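Glycosyl hydrolases family 31 family protein (Aspergillus niger, PDB 6DRU) catalyses the release of alpha-xylose from the non-reducing terminal glucose of xyloglucan oligosaccharides. Local coordinates at residues Gln287-Ala290 against His291-Asp294; Trp295-Pro299 against Arg300-Asn304; Thr354-Asn358 against Gly359-Arg363; Phe375-Ser378 against Met379-Lys382. All coordinates share one frame; numbering follows the deposited sequence.

Contact 1: residues Gln287-Ala290 against His291-Asp294; sequences QSWA and HQGD. With NAG (2-acetamido-2-deoxy-beta-D-glucopyranose), chain D.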
# COMPACT_ATOMS: atom_id res chain seq x y z
N GLN A 287 -20.49 -32.25 8.89
CA GLN A 287 -19.64 -33.44 8.91
C GLN A 287 -20.35 -34.68 8.38
O GLN A 287 -19.89 -35.80 8.59
CB GLN A 287 -19.08 -33.70 10.31
CG GLN A 287 -18.28 -32.55 10.89
CD GLN A 287 -16.99 -32.28 10.13
OE1 GLN A 287 -17.00 -31.65 9.07
NE2 GLN A 287 -15.88 -32.76 10.67
N SER A 288 -21.47 -34.49 7.68
CA SER A 288 -22.23 -35.59 7.10
C SER A 288 -21.84 -35.86 5.65
O SER A 288 -22.51 -36.65 4.97
CB SER A 288 -23.73 -35.30 7.19
OG SER A 288 -24.02 -33.99 6.74
N TRP A 289 -20.77 -35.24 5.16
CA TRP A 289 -20.31 -35.39 3.79
C TRP A 289 -19.01 -36.18 3.77
O TRP A 289 -18.36 -36.41 4.79
CB TRP A 289 -20.10 -34.01 3.14
CG TRP A 289 -19.39 -33.05 4.04
CD1 TRP A 289 -18.06 -33.05 4.37
CD2 TRP A 289 -19.97 -31.94 4.74
NE1 TRP A 289 -17.79 -32.01 5.23
CE2 TRP A 289 -18.94 -31.31 5.47
CE3 TRP A 289 -21.27 -31.41 4.82
CZ2 TRP A 289 -19.16 -30.19 6.26
CZ3 TRP A 289 -21.49 -30.30 5.61
CH2 TRP A 289 -20.44 -29.70 6.32
N ALA A 290 -18.63 -36.61 2.56
CA ALA A 290 -17.37 -37.33 2.40
C ALA A 290 -16.18 -36.38 2.38
O ALA A 290 -15.16 -36.65 3.02
CB ALA A 290 -17.41 -38.17 1.12
N HIS A 291 -16.30 -35.26 1.67
CA HIS A 291 -15.24 -34.27 1.58
C HIS A 291 -15.83 -32.87 1.62
O HIS A 291 -16.98 -32.66 1.24
CB HIS A 291 -14.41 -34.45 0.30
CG HIS A 291 -14.01 -35.87 0.02
ND1 HIS A 291 -14.69 -36.66 -0.88
CD2 HIS A 291 -13.02 -36.64 0.53
CE1 HIS A 291 -14.12 -37.86 -0.92
NE2 HIS A 291 -13.11 -37.87 -0.08
N GLN A 292 -15.02 -31.92 2.08
CA GLN A 292 -15.42 -30.51 2.08
C GLN A 292 -15.51 -30.02 0.64
O GLN A 292 -14.49 -29.95 -0.07
CB GLN A 292 -14.42 -29.68 2.87
CG GLN A 292 -14.44 -29.91 4.37
CD GLN A 292 -13.45 -29.03 5.10
OE1 GLN A 292 -13.71 -27.86 5.36
NE2 GLN A 292 -12.29 -29.60 5.42
N GLY A 293 -16.71 -29.67 0.20
CA GLY A 293 -16.95 -29.25 -1.16
C GLY A 293 -17.73 -30.25 -1.99
O GLY A 293 -18.14 -29.92 -3.11
N ASP A 294 -17.94 -31.46 -1.47
CA ASP A 294 -18.75 -32.44 -2.19
C ASP A 294 -20.22 -32.02 -2.24
O ASP A 294 -20.90 -32.25 -3.24
CB ASP A 294 -18.61 -33.82 -1.55
CG ASP A 294 -17.31 -34.50 -1.91
OD1 ASP A 294 -16.50 -33.90 -2.65
OD2 ASP A 294 -17.08 -35.64 -1.45
C1 NAG D . -13.13 -35.01 9.01
C2 NAG D . -12.64 -36.05 10.00
C3 NAG D . -13.13 -37.43 9.74
C4 NAG D . -14.58 -37.46 9.28
C5 NAG D . -14.79 -36.45 8.18
C6 NAG D . -16.24 -36.49 7.73
C7 NAG D . -10.47 -35.25 10.85
C8 NAG D . -8.96 -35.27 10.79
N2 NAG D . -11.22 -36.06 9.96
O3 NAG D . -12.96 -38.21 10.90
O4 NAG D . -14.88 -38.75 8.80
O5 NAG D . -14.49 -35.18 8.70
O6 NAG D . -16.63 -35.21 7.29
O7 NAG D . -11.03 -34.55 11.67
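The apolar part of the contact is a methyl over a ring: CB of A290 sits 4.0 Å from the centroid of the H291 imidazole, 28° off its normal, a CH-pi contact for which a single methyl is enough. W289 CG stands between its backbone N and carbonyl carbon (chi1 45°), which places CD1 of the indole 3.3 Å from H291 O. NE1 lies near CG of Q292; the two side chains cross at a slant, although the indole and amide planes are only 22° apart.

Hydrogen bonds hold both the turn and its side chains. H291 to D294 form a type II beta turn in a beta-alpha loop of the TIM barrel, the part of that fold that carries the active site; the W289 side chain is about 7 Å from that of the active-site residue D395. D294 N closes the turn on H291 O at 3.1 Å, and G293 takes the third position, where positive phi suits glycine. H291 ND1 donates to the syn side of D294 OD2 at 2.7 Å, while V333 N and S332 OG hold OD1. Q292 anchors its amide to S327 OG and W357 O.

The sugar meets the loop through W289 and Q287: O6 of the N-acetylglucosamine (chain D) gives W289 O a weak hydrogen bond of 3.3 Å, and Q287 NE2 approaches its ring oxygen O5 at 3.4 Å.

Contact 2: residues Trp295-Pro299 against Arg300-Asn304; sequences WALDP and RLWPN. With NAG (2-acetamido-2-deoxy-beta-D-glucopyranose), chain B; MAN (alpha-D-mannopyranose), chain C; MAN (alpha-D-mannopyranose), chain E.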
# COMPACT_ATOMS: atom_id res chain seq x y z
N TRP A 295 -20.70 -31.39 -1.17
CA TRP A 295 -22.08 -30.90 -1.09
C TRP A 295 -23.07 -32.02 -1.39
O TRP A 295 -23.92 -31.93 -2.28
CB TRP A 295 -22.27 -29.69 -2.00
CG TRP A 295 -21.47 -28.52 -1.54
CD1 TRP A 295 -21.30 -28.11 -0.25
CD2 TRP A 295 -20.69 -27.63 -2.34
NE1 TRP A 295 -20.48 -27.01 -0.20
CE2 TRP A 295 -20.09 -26.70 -1.48
CE3 TRP A 295 -20.45 -27.53 -3.72
CZ2 TRP A 295 -19.26 -25.67 -1.94
CZ3 TRP A 295 -19.63 -26.51 -4.17
CH2 TRP A 295 -19.05 -25.60 -3.28
N ALA A 296 -22.95 -33.09 -0.61
CA ALA A 296 -23.79 -34.27 -0.69
C ALA A 296 -23.53 -35.12 0.54
O ALA A 296 -22.42 -35.13 1.07
CB ALA A 296 -23.51 -35.07 -1.97
N LEU A 297 -24.56 -35.83 0.98
CA LEU A 297 -24.41 -36.71 2.13
C LEU A 297 -23.52 -37.89 1.77
O LEU A 297 -23.62 -38.46 0.68
CB LEU A 297 -25.78 -37.19 2.60
CG LEU A 297 -26.70 -36.09 3.13
CD1 LEU A 297 -28.11 -36.61 3.34
CD2 LEU A 297 -26.14 -35.50 4.41
N ASP A 298 -22.64 -38.25 2.69
CA ASP A 298 -21.75 -39.39 2.50
C ASP A 298 -22.59 -40.66 2.32
O ASP A 298 -23.31 -41.05 3.25
CB ASP A 298 -20.81 -39.53 3.69
CG ASP A 298 -19.77 -40.64 3.50
OD1 ASP A 298 -19.71 -41.23 2.41
OD2 ASP A 298 -19.02 -40.91 4.46
N PRO A 299 -22.53 -41.32 1.17
CA PRO A 299 -23.36 -42.52 0.96
C PRO A 299 -23.03 -43.66 1.91
O PRO A 299 -23.89 -44.52 2.13
CB PRO A 299 -23.07 -42.90 -0.49
CG PRO A 299 -22.53 -41.66 -1.12
CD PRO A 299 -21.77 -40.96 -0.04
N ARG A 300 -21.82 -43.69 2.47
CA ARG A 300 -21.47 -44.75 3.41
C ARG A 300 -22.30 -44.68 4.69
O ARG A 300 -22.42 -45.69 5.39
CB ARG A 300 -19.98 -44.67 3.76
CG ARG A 300 -19.06 -44.78 2.56
CD ARG A 300 -17.59 -44.63 2.94
NE ARG A 300 -17.40 -43.76 4.10
CZ ARG A 300 -16.99 -44.18 5.29
NH1 ARG A 300 -16.72 -45.47 5.48
NH2 ARG A 300 -16.83 -43.33 6.29
N LEU A 301 -22.90 -43.52 4.99
CA LEU A 301 -23.76 -43.36 6.15
C LEU A 301 -25.16 -42.89 5.80
O LEU A 301 -26.04 -42.92 6.68
CB LEU A 301 -23.13 -42.38 7.15
CG LEU A 301 -21.71 -42.75 7.59
CD1 LEU A 301 -20.93 -41.52 8.02
CD2 LEU A 301 -21.76 -43.78 8.70
N TRP A 302 -25.41 -42.46 4.57
CA TRP A 302 -26.73 -42.04 4.11
C TRP A 302 -27.02 -42.73 2.78
O TRP A 302 -27.06 -42.08 1.72
CB TRP A 302 -26.81 -40.52 3.98
CG TRP A 302 -26.26 -39.79 5.17
CD1 TRP A 302 -24.96 -39.45 5.39
CD2 TRP A 302 -27.00 -39.33 6.31
NE1 TRP A 302 -24.84 -38.79 6.59
CE2 TRP A 302 -26.07 -38.71 7.18
CE3 TRP A 302 -28.34 -39.37 6.68
CZ2 TRP A 302 -26.46 -38.13 8.39
CZ3 TRP A 302 -28.72 -38.81 7.88
CH2 TRP A 302 -27.78 -38.20 8.72
N PRO A 303 -27.23 -44.05 2.79
CA PRO A 303 -27.26 -44.79 1.52
C PRO A 303 -28.42 -44.44 0.61
O PRO A 303 -28.25 -44.38 -0.61
CB PRO A 303 -27.33 -46.26 1.98
CG PRO A 303 -27.92 -46.19 3.35
CD PRO A 303 -27.40 -44.93 3.96
N ASN A 304 -29.61 -44.19 1.17
CA ASN A 304 -30.80 -43.88 0.38
C ASN A 304 -31.50 -42.70 1.05
O ASN A 304 -32.32 -42.89 1.95
CB ASN A 304 -31.72 -45.11 0.28
CG ASN A 304 -32.80 -44.95 -0.76
OD1 ASN A 304 -33.12 -43.84 -1.18
ND2 ASN A 304 -33.37 -46.07 -1.19
C1 NAG B . -15.80 -39.51 9.57
C2 NAG B . -16.21 -40.71 8.75
C3 NAG B . -17.37 -41.43 9.34
C4 NAG B . -17.09 -41.74 10.80
C5 NAG B . -16.79 -40.44 11.51
C6 NAG B . -16.53 -40.69 12.98
C7 NAG B . -15.64 -40.48 6.36
C8 NAG B . -16.03 -40.04 4.96
N2 NAG B . -16.55 -40.30 7.43
O3 NAG B . -17.63 -42.59 8.59
O4 NAG B . -18.21 -42.36 11.38
O5 NAG B . -15.65 -39.87 10.92
O6 NAG B . -15.47 -39.86 13.42
O7 NAG B . -14.56 -41.00 6.55
C1 MAN C . -18.76 -47.54 7.57
C2 MAN C . -20.22 -47.64 7.19
C3 MAN C . -20.79 -48.95 7.70
C4 MAN C . -19.90 -50.09 7.26
C5 MAN C . -18.49 -49.79 7.71
C6 MAN C . -17.58 -50.97 7.40
O2 MAN C . -20.35 -47.59 5.79
O3 MAN C . -22.09 -49.13 7.18
O4 MAN C . -20.34 -51.29 7.83
O5 MAN C . -18.04 -48.63 7.06
O6 MAN C . -16.88 -50.74 6.20
C1 MAN E . -23.14 -49.45 8.10
C2 MAN E . -24.03 -50.37 7.29
C3 MAN E . -24.82 -49.54 6.29
C4 MAN E . -25.45 -48.33 6.93
C5 MAN E . -24.51 -47.64 7.90
C6 MAN E . -25.26 -46.58 8.68
O2 MAN E . -24.92 -51.04 8.15
O3 MAN E . -25.83 -50.35 5.73
O4 MAN E . -25.80 -47.42 5.92
O5 MAN E . -23.97 -48.57 8.81
O6 MAN E . -26.58 -46.46 8.20
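D298 swings its carboxylate away from its own backbone N (chi1 -175°), while the R300 chain, extended at first, kinks at chi3 (-30°) and turns its guanidinium back to meet that acid. OD2 offers its syn lone pair to R300 NE at 3.3 Å in a salt bridge, with the carboxylate and guanidinium planes 35° apart. OD1 takes R300 N at 3.2 Å, approached from above the carboxylate plane, so one aspartate grips both the backbone and the side chain of the same arginine.

The D298 carbonyl is doubly used as well, its O accepting from both W302 N (2.9 Å) and L301 N (3.0 Å). P299, lacking an N-H and fixed in phi, suits the tight bend between donor and acceptor. L297 lays CD2 over one face of W302, 4.1 Å from the centroid of the five-membered ring and almost on its normal, with CB 3.7 Å from CD1. Helices 262-274 and 305-316 also pack on this tryptophan.

Outward, the turn carries sugars. O2 of a mannose (chain C) donates to R300 O at 2.8 Å, O4 of another (chain E) lies 3.6 Å from P303 CG, and the guanidinium edge faces O3 of an N-acetylglucosamine (chain B). An aspartate side chain accepting from the N-H two residues on defines an Asx turn, placed here in the barrel loop just before helix 305-316.

Contact 3: residues Thr354-Asn358 against Gly359-Arg363; sequences TDSWN and GSYIR. With NAG (2-acetamido-2-deoxy-beta-D-glucopyranose), chain D.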
# COMPACT_ATOMS: atom_id res chain seq x y z
N THR A 354 -7.78 -20.07 2.33
CA THR A 354 -8.40 -19.02 3.14
C THR A 354 -8.53 -19.39 4.61
O THR A 354 -8.58 -18.50 5.46
CB THR A 354 -9.78 -18.68 2.58
OG1 THR A 354 -10.56 -19.87 2.46
CG2 THR A 354 -9.65 -18.03 1.21
N ASP A 355 -8.59 -20.68 4.94
CA ASP A 355 -8.67 -21.13 6.32
C ASP A 355 -8.36 -22.62 6.40
O ASP A 355 -7.81 -23.19 5.46
CB ASP A 355 -10.05 -20.83 6.92
CG ASP A 355 -10.01 -20.60 8.42
OD1 ASP A 355 -9.11 -21.16 9.09
OD2 ASP A 355 -10.88 -19.86 8.94
N SER A 356 -8.73 -23.26 7.51
CA SER A 356 -8.54 -24.69 7.68
C SER A 356 -9.72 -25.27 8.45
O SER A 356 -10.41 -24.56 9.19
CB SER A 356 -7.23 -25.03 8.40
OG SER A 356 -7.24 -24.53 9.73
N TRP A 357 -9.94 -26.56 8.26
CA TRP A 357 -10.96 -27.32 8.97
C TRP A 357 -10.79 -28.79 8.63
O TRP A 357 -10.37 -29.12 7.51
CB TRP A 357 -12.38 -26.85 8.61
CG TRP A 357 -13.44 -27.62 9.33
CD1 TRP A 357 -14.28 -28.55 8.81
CD2 TRP A 357 -13.76 -27.53 10.73
NE1 TRP A 357 -15.11 -29.05 9.78
CE2 TRP A 357 -14.81 -28.43 10.97
CE3 TRP A 357 -13.26 -26.77 11.79
CZ2 TRP A 357 -15.37 -28.60 12.24
CZ3 TRP A 357 -13.82 -26.93 13.04
CH2 TRP A 357 -14.86 -27.84 13.26
N ASN A 358 -11.10 -29.65 9.59
CA ASN A 358 -11.05 -31.10 9.39
C ASN A 358 -9.65 -31.56 9.01
O ASN A 358 -9.47 -32.50 8.24
CB ASN A 358 -12.09 -31.53 8.34
CG ASN A 358 -12.29 -33.04 8.29
OD1 ASN A 358 -11.95 -33.68 7.29
ND2 ASN A 358 -12.84 -33.60 9.35
N GLY A 359 -8.63 -30.89 9.55
CA GLY A 359 -7.25 -31.24 9.29
C GLY A 359 -6.74 -30.88 7.92
O GLY A 359 -5.64 -31.31 7.56
N SER A 360 -7.49 -30.10 7.15
CA SER A 360 -7.10 -29.70 5.81
C SER A 360 -7.28 -28.20 5.65
O SER A 360 -8.22 -27.62 6.20
CB SER A 360 -7.92 -30.44 4.75
OG SER A 360 -7.87 -31.84 4.96
N TYR A 361 -6.38 -27.57 4.90
CA TYR A 361 -6.54 -26.17 4.55
C TYR A 361 -7.45 -26.05 3.33
O TYR A 361 -7.35 -26.83 2.39
CB TYR A 361 -5.17 -25.53 4.29
CG TYR A 361 -4.34 -25.40 5.54
CD1 TYR A 361 -3.47 -26.41 5.93
CD2 TYR A 361 -4.44 -24.27 6.35
CE1 TYR A 361 -2.72 -26.30 7.09
CE2 TYR A 361 -3.68 -24.16 7.51
CZ TYR A 361 -2.83 -25.17 7.87
OH TYR A 361 -2.08 -25.06 9.02
N ILE A 362 -8.34 -25.06 3.37
CA ILE A 362 -9.48 -25.01 2.46
C ILE A 362 -9.56 -23.64 1.80
O ILE A 362 -8.83 -22.71 2.13
CB ILE A 362 -10.80 -25.33 3.19
CG1 ILE A 362 -10.92 -24.50 4.47
CG2 ILE A 362 -10.88 -26.81 3.51
CD1 ILE A 362 -11.62 -23.16 4.30
N ARG A 363 -10.48 -23.54 0.83
CA ARG A 363 -10.82 -22.29 0.16
C ARG A 363 -12.33 -22.16 0.14
O ARG A 363 -13.04 -23.11 -0.19
CB ARG A 363 -10.27 -22.26 -1.27
CG ARG A 363 -8.80 -22.60 -1.40
CD ARG A 363 -8.51 -23.30 -2.72
NE ARG A 363 -7.14 -23.79 -2.79
CZ ARG A 363 -6.13 -23.14 -3.35
NH1 ARG A 363 -6.33 -21.95 -3.91
NH2 ARG A 363 -4.91 -23.67 -3.35
C1 NAG D . -13.13 -35.01 9.01
C2 NAG D . -12.64 -36.05 10.00
C3 NAG D . -13.13 -37.43 9.74
C4 NAG D . -14.58 -37.46 9.28
C5 NAG D . -14.79 -36.45 8.18
C6 NAG D . -16.24 -36.49 7.73
C7 NAG D . -10.47 -35.25 10.85
C8 NAG D . -8.96 -35.27 10.79
N2 NAG D . -11.22 -36.06 9.96
O3 NAG D . -12.96 -38.21 10.90
O4 NAG D . -14.88 -38.75 8.80
O5 NAG D . -14.49 -35.18 8.70
O6 NAG D . -16.63 -35.21 7.29
O7 NAG D . -11.03 -34.55 11.67
O HOH W 1 -11.03 -32.39 4.92
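W357 and S360 pair at the end of a beta hairpin whose two-residue loop, N358-G359, is a type I' turn. Both loop residues have positive phi, which asparagine and glycine tolerate better than most.

Backbone bonds bind the strands: W357 N to S360 O at 2.9 Å, and I362 N to D355 O at 2.9 Å. A classic beta bulge sets T354 and D355 opposite the single I362: T354 N holds I362 O at 2.8 Å and D355 N adds only a weak bond.

Among the side chains, CB of S356 meets Y361 CD2 at 3.5 Å, approaching the ring obliquely, whereas its OG turns to N409 O. On the face of D355 and W357, I362 CG1 stands between its backbone N and carbonyl carbon (chi1 49°), bringing CD1 to CB of D355 at 3.8 Å; the D355 carboxylate is held by L402 N and N409 N. Y361 OH and R363 reach the second subunit, bonding R363 and N408 of that chain respectively.

Polar contacts at the tip involve the glycosylation sequon N358-G359-S360. A water donates to N358 OD1 and also bonds S360 OG, and N358 ND2 is joined covalently to C1 of N-acetylglucosamine at 1.5 Å.

Contact 4: residues Phe375-Ser378 against Met379-Lys382; sequences FLWS and MLKK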
# COMPACT_ATOMS: atom_id res chain seq x y z
N PHE A 375 -23.30 -23.19 -9.60
CA PHE A 375 -22.62 -24.46 -9.38
C PHE A 375 -23.07 -25.10 -8.07
O PHE A 375 -23.27 -26.32 -8.00
CB PHE A 375 -21.11 -24.25 -9.38
CG PHE A 375 -20.31 -25.53 -9.26
CD1 PHE A 375 -20.05 -26.09 -8.02
CD2 PHE A 375 -19.82 -26.16 -10.39
CE1 PHE A 375 -19.32 -27.25 -7.91
CE2 PHE A 375 -19.09 -27.32 -10.28
CZ PHE A 375 -18.84 -27.87 -9.04
N LEU A 376 -23.24 -24.29 -7.02
CA LEU A 376 -23.56 -24.85 -5.72
C LEU A 376 -25.00 -25.33 -5.65
O LEU A 376 -25.29 -26.36 -5.03
CB LEU A 376 -23.27 -23.82 -4.62
CG LEU A 376 -23.92 -24.05 -3.26
CD1 LEU A 376 -23.31 -25.25 -2.57
CD2 LEU A 376 -23.78 -22.80 -2.40
N TRP A 377 -25.92 -24.61 -6.30
CA TRP A 377 -27.30 -25.07 -6.33
C TRP A 377 -27.46 -26.33 -7.15
O TRP A 377 -28.29 -27.19 -6.82
CB TRP A 377 -28.23 -23.98 -6.86
CG TRP A 377 -29.66 -24.41 -6.81
CD1 TRP A 377 -30.48 -24.66 -7.87
CD2 TRP A 377 -30.43 -24.69 -5.64
NE1 TRP A 377 -31.72 -25.05 -7.43
CE2 TRP A 377 -31.71 -25.08 -6.06
CE3 TRP A 377 -30.16 -24.63 -4.27
CZ2 TRP A 377 -32.73 -25.42 -5.17
CZ3 TRP A 377 -31.17 -24.97 -3.38
CH2 TRP A 377 -32.43 -25.36 -3.83
N SER A 378 -26.69 -26.47 -8.23
CA SER A 378 -26.73 -27.70 -9.02
C SER A 378 -26.36 -28.91 -8.17
O SER A 378 -26.83 -30.02 -8.43
CB SER A 378 -25.81 -27.58 -10.23
OG SER A 378 -24.45 -27.69 -9.84
N MET A 379 -25.51 -28.71 -7.16
CA MET A 379 -25.17 -29.79 -6.24
C MET A 379 -26.28 -30.02 -5.23
O MET A 379 -26.68 -31.16 -4.97
CB MET A 379 -23.85 -29.48 -5.53
CG MET A 379 -22.64 -29.46 -6.45
SD MET A 379 -22.31 -31.06 -7.21
CE MET A 379 -22.65 -30.68 -8.93
N LEU A 380 -26.80 -28.94 -4.63
CA LEU A 380 -27.82 -29.07 -3.60
C LEU A 380 -29.13 -29.62 -4.17
O LEU A 380 -29.80 -30.43 -3.52
CB LEU A 380 -28.05 -27.73 -2.91
CG LEU A 380 -26.84 -27.11 -2.21
CD1 LEU A 380 -27.26 -25.95 -1.32
CD2 LEU A 380 -26.10 -28.17 -1.40
N LYS A 381 -29.51 -29.19 -5.37
CA LYS A 381 -30.74 -29.70 -5.96
C LYS A 381 -30.61 -31.15 -6.37
O LYS A 381 -31.58 -31.92 -6.28
CB LYS A 381 -31.14 -28.84 -7.17
CG LYS A 381 -32.30 -29.42 -7.97
CD LYS A 381 -32.56 -28.62 -9.23
CE LYS A 381 -33.89 -29.01 -9.87
NZ LYS A 381 -34.81 -29.65 -8.90
N LYS A 382 -29.41 -31.57 -6.79
CA LYS A 382 -29.21 -32.95 -7.21
C LYS A 382 -29.22 -33.90 -6.03
O LYS A 382 -29.84 -34.97 -6.10
CB LYS A 382 -27.88 -33.06 -7.97
CG LYS A 382 -27.51 -34.46 -8.40
CD LYS A 382 -26.08 -34.51 -8.92
CE LYS A 382 -25.81 -33.36 -9.89
NZ LYS A 382 -24.37 -33.29 -10.27
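K381 packs its aliphatic stem on W377, one helical turn earlier. Its CB sits over one face of the indole, 4.1 Å from the centroid of the five-membered ring and 23° off the normal, a CH-pi contact, and also rests against W377 O. CG stands anti to the backbone N (chi1 171°), and the next two torsions are extended too, carrying CD past NE1 of W377 at 4.1 Å. Only at the last torsion does the chain bend, and NZ ends in a salt bridge with D386. A lysine suits the spot because its methylenes can cover a ring while the charge is carried beyond it.

The backbone bonds are those of an alpha helix, with K381 N to W377 O at 2.8 Å and L380 N to L376 O at 3.0 Å. Helix 370-385 is one of those surrounding the TIM barrel, and its inward leucines show how it docks: CD1 of L376 meets CG of L380 at 4.0 Å, and both residues touch L324 of barrel strand 319-328. CB of L380 also lies 4.0 Å from CE3 of W377, the two side chains crossing at about a right angle.

M379, bent at chi2 and chi3, brings CG to within 4.2 Å of CE1 of F375, and its SD is 5.5 Å from the ring centroid, an oblique Met-aromatic contact; A337 and L338 of helix 335-340 also pack on F375. S378, a small polar residue, keeps its hydroxyl within the helix by giving OG's proton to F375 O, tilted 33° from that carbonyl's plane.

All four contacts belong to the TIM-barrel domain and follow one another along the chain. Contacts 1 and 2 share the loop between strand 281-284 and helix 305-316, their centres about 9 Å apart, joined where S288 O meets D298 N. Contact 3, a hairpin extending the barrel sheet, has its centre about 13 Å from that of contact 1, and Q287 and Q292 probably hydrogen-bond W357 directly. Contact 4, in helix 370-385, is centred about 14 to 15 Å from contacts 1 and 2 and about 22 Å from contact 3; W295 of contact 2 packs on its L376 and F375. The glycan rooted on N358 spans loop and hairpin, while contacts 1 and 3 approach the active site.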